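Local atomic coordinates of DUF1993 domain-containing protein (Shewanella denitrificans, PDB entry 2OQM), a protein that is of unknown function but belongs to the DUF1993 family and is assigned to the DinB-like helical-bundle proteins. Residues M32-N37 with S113-L118; A76-K81 with H97-T102. One frame throughout, in Å; residues are numbered along the deposited sequence. Where two conformers were deposited one is given.

Interaction 1: M32-N37 with S113-L118; sequences MLKNLN and SVLTYL. With FMT (formic acid), chain N.
L33, K34, V114 and L115 join helix 13-50 to helix 104-119 in the helical bundle of this DinB-family protein. The two short segments run nearly antiparallel, at 159°. Their axes stay 10.7 Å apart, and the gap is bridged by leucine and valine methyls and the aliphatic part of K34. On the inner side, L33 CD1 meets V114 CG1 at 3.7 Å, and the two side chains cross at about a right angle. L115 reaches between L33 and K34 with both methyls. Its CD2 rests 4.1 Å from L33 CB. Its CD1 lies 3.8 Å from K34 CG, against the aliphatic root of the lysine. The K34 chain continues extended from there, and the contact runs from buried leucine and valine to a solvent-exposed lysine. Y117 faces another way. Its OH lies 2.5 Å from O2 of a formic acid, a hydrogen bond so short that its exact geometry is doubtful. That molecule lies at the ring edge, in plane, and probably came from the crystallisation liquor. L33 and L36 also pack on I111 of helix 104-119. V114, L118 and Y117 touch C77, V84 and K81 of helix 69-87.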
# COMPACT_ATOMS: atom_id res chain seq x y z
N MSE A 32 1.19 10.19 4.14
CA MSE A 32 1.41 9.74 2.78
C MSE A 32 0.94 10.80 1.78
O MSE A 32 1.51 10.91 0.70
CB MSE A 32 0.69 8.45 2.54
CG MSE A 32 1.24 7.21 3.29
SE MSE A 32 3.10 6.93 2.85
CE MSE A 32 2.89 6.75 0.92
N LEU A 33 -0.12 11.54 2.10
CA LEU A 33 -0.57 12.61 1.21
C LEU A 33 0.43 13.75 1.18
O LEU A 33 0.66 14.34 0.12
CB LEU A 33 -1.97 13.13 1.54
CG LEU A 33 -3.10 12.13 1.26
CD1 LEU A 33 -4.44 12.55 1.90
CD2 LEU A 33 -3.24 11.80 -0.26
N LYS A 34 1.00 14.08 2.34
CA LYS A 34 2.11 15.04 2.38
C LYS A 34 3.29 14.53 1.54
O LYS A 34 3.97 15.28 0.83
CB LYS A 34 2.53 15.29 3.81
CG LYS A 34 1.48 16.06 4.62
CD LYS A 34 2.00 16.42 5.99
CE LYS A 34 0.86 16.71 6.97
NZ LYS A 34 1.35 16.68 8.40
N ASN A 35 3.54 13.25 1.64
CA ASN A 35 4.60 12.64 0.82
C ASN A 35 4.29 12.75 -0.66
O ASN A 35 5.18 13.04 -1.49
CB ASN A 35 4.80 11.18 1.22
CG ASN A 35 5.40 11.01 2.58
OD1 ASN A 35 5.87 11.97 3.22
ND2 ASN A 35 5.34 9.77 3.08
N LEU A 36 3.02 12.59 -1.03
CA LEU A 36 2.62 12.75 -2.41
C LEU A 36 2.89 14.19 -2.90
O LEU A 36 3.31 14.43 -4.05
CB LEU A 36 1.13 12.38 -2.56
CG LEU A 36 0.60 12.40 -3.99
CD1 LEU A 36 1.36 11.45 -4.93
CD2 LEU A 36 -0.93 12.13 -3.92
N ASN A 37 2.68 15.15 -2.01
CA ASN A 37 3.03 16.55 -2.30
C ASN A 37 4.50 16.73 -2.59
O ASN A 37 4.88 17.46 -3.53
CB ASN A 37 2.68 17.46 -1.12
CG ASN A 37 1.44 18.27 -1.36
OD1 ASN A 37 1.15 18.66 -2.49
ND2 ASN A 37 0.74 18.59 -0.29
N SER A 113 -7.00 20.21 1.02
CA SER A 113 -8.37 20.12 1.54
C SER A 113 -8.56 18.81 2.30
O SER A 113 -9.14 18.76 3.40
CB SER A 113 -9.34 20.15 0.37
OG SER A 113 -10.67 19.89 0.80
N VAL A 114 -8.09 17.72 1.71
CA VAL A 114 -8.21 16.44 2.40
C VAL A 114 -7.41 16.46 3.67
O VAL A 114 -7.85 15.96 4.69
CB VAL A 114 -7.81 15.26 1.50
CG1 VAL A 114 -7.84 13.95 2.32
CG2 VAL A 114 -8.80 15.24 0.30
N LEU A 115 -6.23 17.06 3.65
CA LEU A 115 -5.41 17.16 4.85
C LEU A 115 -6.11 17.95 5.93
O LEU A 115 -6.07 17.55 7.08
CB LEU A 115 -4.01 17.75 4.57
CG LEU A 115 -3.00 16.86 3.84
CD1 LEU A 115 -1.74 17.66 3.39
CD2 LEU A 115 -2.62 15.61 4.68
N THR A 116 -6.75 19.07 5.58
CA THR A 116 -7.51 19.86 6.54
C THR A 116 -8.69 19.08 7.10
O THR A 116 -8.94 19.12 8.31
CB THR A 116 -8.02 21.17 5.88
OG1 THR A 116 -6.91 21.90 5.36
CG2 THR A 116 -8.77 22.06 6.86
N TYR A 117 -9.40 18.37 6.24
CA TYR A 117 -10.50 17.52 6.68
C TYR A 117 -10.02 16.50 7.70
O TYR A 117 -10.58 16.38 8.78
CB TYR A 117 -11.10 16.83 5.48
CG TYR A 117 -12.22 15.84 5.80
CD1 TYR A 117 -13.45 16.29 6.24
CD2 TYR A 117 -12.05 14.49 5.62
CE1 TYR A 117 -14.49 15.40 6.51
CE2 TYR A 117 -13.09 13.60 5.85
CZ TYR A 117 -14.30 14.08 6.29
OH TYR A 117 -15.32 13.22 6.58
N LEU A 118 -8.92 15.82 7.41
CA LEU A 118 -8.43 14.79 8.29
C LEU A 118 -7.99 15.35 9.64
O LEU A 118 -8.14 14.70 10.66
CB LEU A 118 -7.29 13.99 7.61
CG LEU A 118 -7.64 13.05 6.45
CD1 LEU A 118 -6.35 12.29 5.98
CD2 LEU A 118 -8.74 12.07 6.82
C FMT N . -17.51 15.07 7.72
O1 FMT N . -17.57 15.21 8.94
O2 FMT N . -17.61 13.98 7.15

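Interaction 2: A76-K81 with H97-T102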
# COMPACT_ATOMS: atom_id res chain seq x y z
N ALA A 76 -6.51 8.72 -4.82
CA ALA A 76 -5.80 8.66 -3.54
C ALA A 76 -6.43 9.57 -2.52
O ALA A 76 -6.68 9.16 -1.41
CB ALA A 76 -4.29 8.94 -3.68
N CYS A 77 -6.74 10.80 -2.89
CA CYS A 77 -7.32 11.72 -1.94
C CYS A 77 -8.70 11.23 -1.45
O CYS A 77 -9.01 11.30 -0.26
CB CYS A 77 -7.45 13.10 -2.56
SG CYS A 77 -5.90 14.03 -2.82
N ASP A 78 -9.50 10.76 -2.38
CA ASP A 78 -10.85 10.26 -2.08
C ASP A 78 -10.78 9.02 -1.21
O ASP A 78 -11.55 8.86 -0.28
CB ASP A 78 -11.63 9.95 -3.35
CG ASP A 78 -12.27 11.16 -3.97
OD1 ASP A 78 -12.32 12.24 -3.36
OD2 ASP A 78 -12.74 11.00 -5.11
N THR A 79 -9.80 8.17 -1.46
CA THR A 79 -9.67 6.98 -0.64
C THR A 79 -9.51 7.35 0.84
O THR A 79 -10.14 6.73 1.72
CB THR A 79 -8.50 6.15 -1.13
OG1 THR A 79 -8.76 5.74 -2.48
CG2 THR A 79 -8.32 4.93 -0.27
N ALA A 80 -8.59 8.29 1.11
CA ALA A 80 -8.34 8.80 2.46
C ALA A 80 -9.58 9.48 3.03
O ALA A 80 -10.02 9.15 4.13
CB ALA A 80 -7.17 9.76 2.47
N LYS A 81 -10.14 10.41 2.26
CA LYS A 81 -11.26 11.24 2.75
C LYS A 81 -12.50 10.38 3.02
O LYS A 81 -13.04 10.40 4.13
CB LYS A 81 -11.61 12.32 1.72
CG LYS A 81 -12.80 13.21 2.14
CD LYS A 81 -13.31 14.05 1.00
CE LYS A 81 -14.00 13.23 -0.10
NZ LYS A 81 -14.55 14.07 -1.19
N HIS A 97 -16.09 16.72 -4.00
CA HIS A 97 -15.19 17.20 -5.06
C HIS A 97 -15.73 16.69 -6.40
O HIS A 97 -15.98 15.50 -6.56
CB HIS A 97 -13.77 16.68 -4.81
CG HIS A 97 -13.15 17.16 -3.54
ND1 HIS A 97 -12.93 16.33 -2.45
CD2 HIS A 97 -12.64 18.37 -3.19
CE1 HIS A 97 -12.33 17.01 -1.48
NE2 HIS A 97 -12.14 18.25 -1.91
N ASP A 98 -15.90 17.60 -7.37
CA ASP A 98 -16.36 17.22 -8.72
C ASP A 98 -15.27 16.66 -9.67
O ASP A 98 -15.57 16.33 -10.82
CB ASP A 98 -17.04 18.42 -9.40
CG ASP A 98 -16.06 19.53 -9.78
OD1 ASP A 98 -14.86 19.46 -9.38
OD2 ASP A 98 -16.49 20.47 -10.49
N ASP A 99 -14.02 16.56 -9.20
CA ASP A 99 -12.93 16.02 -10.02
C ASP A 99 -12.62 16.81 -11.28
O ASP A 99 -12.25 16.26 -12.31
CB ASP A 99 -13.18 14.56 -10.37
CG ASP A 99 -12.96 13.63 -9.17
OD1 ASP A 99 -12.23 14.01 -8.22
OD2 ASP A 99 -13.48 12.51 -9.20
N SER A 100 -12.74 18.12 -11.17
CA SER A 100 -12.53 19.01 -12.31
C SER A 100 -11.07 19.44 -12.51
O SER A 100 -10.78 20.20 -13.44
CB SER A 100 -13.37 20.27 -12.08
OG SER A 100 -12.99 20.89 -10.84
N GLU A 101 -10.16 19.00 -11.63
CA GLU A 101 -8.79 19.51 -11.63
C GLU A 101 -8.06 19.15 -12.91
O GLU A 101 -8.15 18.02 -13.39
CB GLU A 101 -7.99 18.93 -10.47
CG GLU A 101 -8.42 19.35 -9.08
CD GLU A 101 -9.45 18.46 -8.42
OE1 GLU A 101 -9.98 17.55 -9.07
OE2 GLU A 101 -9.77 18.71 -7.23
N THR A 102 -7.33 20.11 -13.45
CA THR A 102 -6.50 19.86 -14.63
C THR A 102 -5.06 20.30 -14.44
O THR A 102 -4.21 19.99 -15.28
CB THR A 102 -7.10 20.55 -15.89
OG1 THR A 102 -7.24 21.95 -15.67
CG2 THR A 102 -8.47 19.99 -16.20
O HOH W 1 -12.12 10.30 -7.68
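The helical backbone of A76-K81 and the irregular chain of H97-T102 keep well apart, with the nearest CA atoms, those of D78 and H97, 8.7 Å from each other. Long polar side chains span the gap. K81 NZ donates a hydrogen bond to H97 ND1 at 3.1 Å. The ammonium approaches at the ring edge but is tilted 26° out of the ring plane. The K81 chain leaves the helix with CG anti to the backbone N and then bends at chi3 (69°), which swings NZ back toward the ring. Its CD lies 4.0 Å from H97 CE1. The same NZ also hydrogen-bonds P95 O, and D78 OD1, one helical turn earlier, makes a long salt bridge to it, 3.6 Å from K81 NZ. On the other side of the imidazole, H97 NE2 makes a weak hydrogen bond with S113 OG of helix 104-119. This is where the connection between two bundle helices, 69-87 and 104-119, folds back along the first of them. D78 and D99 bring like charges close, with D78 OD2 and D99 OD1 4.4 Å apart. R110 of helix 104-119 forms salt bridges with D78 OD1 and D99 OD1 and would offset the repulsion. A water completes the link. It donates to D78 OD2 at 2.7 Å and to D99 OD2 at 3.0 Å. E101 OE1 pairs with R110 and with Q74 of helix 69-87.

From the N terminus, the chain first runs through helix 13-50, which carries residues 32-37. It reaches residues 76-81 on helix 69-87, then passes into the connection that holds residues 97-102. Interaction 2 closes the short loop between them, residues 82-96, which includes the end of helix 69-87. The chain then enters helix 104-119, where residues 113-118 return to the first helix and close the larger loop of interaction 1, with 75 residues between. Interaction 2 is therefore nested inside interaction 1. Their centres are 11 Å apart and they touch directly, for example where L33 CD1 packs on A80 CB. Together they tie three helices and one connecting loop.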